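Butyryl-CoA dehydrogenase (Marinomonas mediterranea, PDB 6CXT) belongs to the acyl-CoA dehydrogenase family of flavoproteins and binds flavin-adenine dinucleotide. Local coordinates at residues B[6-9]-B[10-14]. Sequence-based numbering, arbitrary orientation.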
loop_
_atom_site.group_PDB
_atom_site.type_symbol
_atom_site.label_atom_id
_atom_site.label_comp_id
_atom_site.label_asym_id
_atom_site.label_seq_id
_atom_site.Cartn_x
_atom_site.Cartn_y
_atom_site.Cartn_z
ATOM N N THR B 6 20.062 -20.193 -22.991
ATOM C CA THR B 6 20.844 -20.758 -24.127
ATOM C C THR B 6 20.484 -20.049 -25.418
ATOM O O THR B 6 19.432 -19.375 -25.530
ATOM C CB THR B 6 20.622 -22.283 -24.319
ATOM O OG1 THR B 6 19.311 -22.514 -24.830
ATOM C CG2 THR B 6 20.805 -23.083 -23.024
ATOM N N HIS B 7 21.366 -20.175 -26.408
ATOM C CA HIS B 7 21.151 -19.600 -27.721
ATOM C C HIS B 7 19.797 -20.096 -28.275
ATOM O O HIS B 7 19.046 -19.336 -28.874
ATOM C CB HIS B 7 22.295 -19.992 -28.673
ATOM C CG HIS B 7 22.187 -19.363 -30.029
ATOM N ND1 HIS B 7 22.715 -18.121 -30.317
ATOM C CD2 HIS B 7 21.604 -19.799 -31.174
ATOM C CE1 HIS B 7 22.462 -17.817 -31.581
ATOM N NE2 HIS B 7 21.786 -18.817 -32.121
ATOM N N GLU B 8 19.511 -21.368 -28.064
ATOM C CA GLU B 8 18.275 -21.972 -28.546
ATOM C C GLU B 8 17.052 -21.323 -27.838
ATOM O O GLU B 8 16.073 -20.927 -28.498
ATOM C CB GLU B 8 18.327 -23.493 -28.336
ATOM C CG GLU B 8 17.154 -24.316 -28.903
ATOM C CD GLU B 8 16.846 -24.072 -30.397
ATOM O OE1 GLU B 8 17.760 -23.715 -31.187
ATOM O OE2 GLU B 8 15.665 -24.249 -30.797
ATOM N N GLN B 9 17.142 -21.186 -26.507
ATOM C CA GLN B 9 16.042 -20.598 -25.738
ATOM C C GLN B 9 15.826 -19.162 -26.176
ATOM O O GLN B 9 14.684 -18.767 -26.396
ATOM C CB GLN B 9 16.314 -20.689 -24.245
ATOM C CG GLN B 9 16.094 -22.096 -23.727
ATOM C CD GLN B 9 16.615 -22.272 -22.335
ATOM O OE1 GLN B 9 17.646 -21.689 -21.972
ATOM N NE2 GLN B 9 15.900 -23.049 -21.523
ATOM N N ALA B 10 16.909 -18.388 -26.331
ATOM C CA ALA B 10 16.813 -17.008 -26.898
ATOM C C ALA B 10 16.148 -16.942 -28.260
ATOM O O ALA B 10 15.342 -16.032 -28.542
ATOM C CB ALA B 10 18.168 -16.335 -26.954
ATOM N N GLU B 11 16.514 -17.892 -29.124
ATOM C CA GLU B 11 15.943 -17.969 -30.448
ATOM C C GLU B 11 14.419 -18.215 -30.408
ATOM O O GLU B 11 13.646 -17.570 -31.142
ATOM C CB GLU B 11 16.669 -19.041 -31.302
ATOM C CG GLU B 11 16.378 -18.924 -32.789
ATOM C CD GLU B 11 16.222 -17.472 -33.230
ATOM O OE1 GLU B 11 17.221 -16.716 -33.100
ATOM O OE2 GLU B 11 15.097 -17.085 -33.663
ATOM N N LEU B 12 14.017 -19.155 -29.572
ATOM C CA LEU B 12 12.608 -19.462 -29.389
ATOM C C LEU B 12 11.853 -18.252 -28.837
ATOM O O LEU B 12 10.732 -17.965 -29.255
ATOM C CB LEU B 12 12.461 -20.663 -28.464
ATOM C CG LEU B 12 12.852 -22.001 -29.112
ATOM C CD1 LEU B 12 13.265 -23.000 -28.043
ATOM C CD2 LEU B 12 11.719 -22.539 -29.979
ATOM N N PHE B 13 12.475 -17.536 -27.898
ATOM C CA PHE B 13 11.849 -16.349 -27.344
ATOM C C PHE B 13 11.670 -15.292 -28.418
ATOM O O PHE B 13 10.592 -14.694 -28.562
ATOM C CB PHE B 13 12.692 -15.821 -26.195
ATOM C CG PHE B 13 12.092 -14.629 -25.494
ATOM C CD1 PHE B 13 10.945 -14.769 -24.664
ATOM C CD2 PHE B 13 12.691 -13.373 -25.600
ATOM C CE1 PHE B 13 10.442 -13.669 -23.977
ATOM C CE2 PHE B 13 12.169 -12.244 -24.912
ATOM C CZ PHE B 13 11.050 -12.392 -24.112
ATOM N N GLU B 14 12.704 -15.066 -29.215
ATOM C CA GLU B 14 12.569 -14.081 -30.293
ATOM C C GLU B 14 11.500 -14.512 -31.286
ATOM O O GLU B 14 10.757 -13.667 -31.803
ATOM C CB GLU B 14 13.900 -13.866 -31.032
ATOM C CG GLU B 14 14.944 -13.077 -30.232
ATOM C CD GLU B 14 14.413 -11.766 -29.639
ATOM O OE1 GLU B 14 14.641 -11.533 -28.415
ATOM O OE2 GLU B 14 13.770 -10.973 -30.390
#
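Ala10 N closes the first turn of helix 7-19 on Thr6 O at 2.8 Å, and its methyl group lies against the carbonyl oxygens of Thr6 and His7. One residue on, Glu11 N reaches His7 O at 2.9 Å, while Glu11 CB packs against the oxygens of His7 and Glu8.

How a helix start pays for its first N-H groups is illustrated here by a capping box: the N-cap Thr6 accepts Gln9 N on OG1 at 3.0 Å, and in return the N-H of Thr6 meets a lone pair of Gln9 OE1, within the plane of the amide carbonyl. With CG beside its own backbone N (chi1 -76°), the Gln9 chain runs back toward Thr6, and Gln9 NE2 hydrogen-bonds to Thr66 OG1 on helix 64-77.

Leu12 N bonds to Glu8 O at 2.9 Å. A bend at chi2 (53°) brings the Glu8 carboxylate near the leucine side chain, which it crosses at a slant, with OE2 in van der Waals contact 3.9 Å from Leu12 CD1; Leu12 also touches Thr66 and Ile70. Phe13 N then donates to Gln9 O at 2.9 Å, and the Phe13 ring makes a cation-pi contact with Lys69 of helix 64-77.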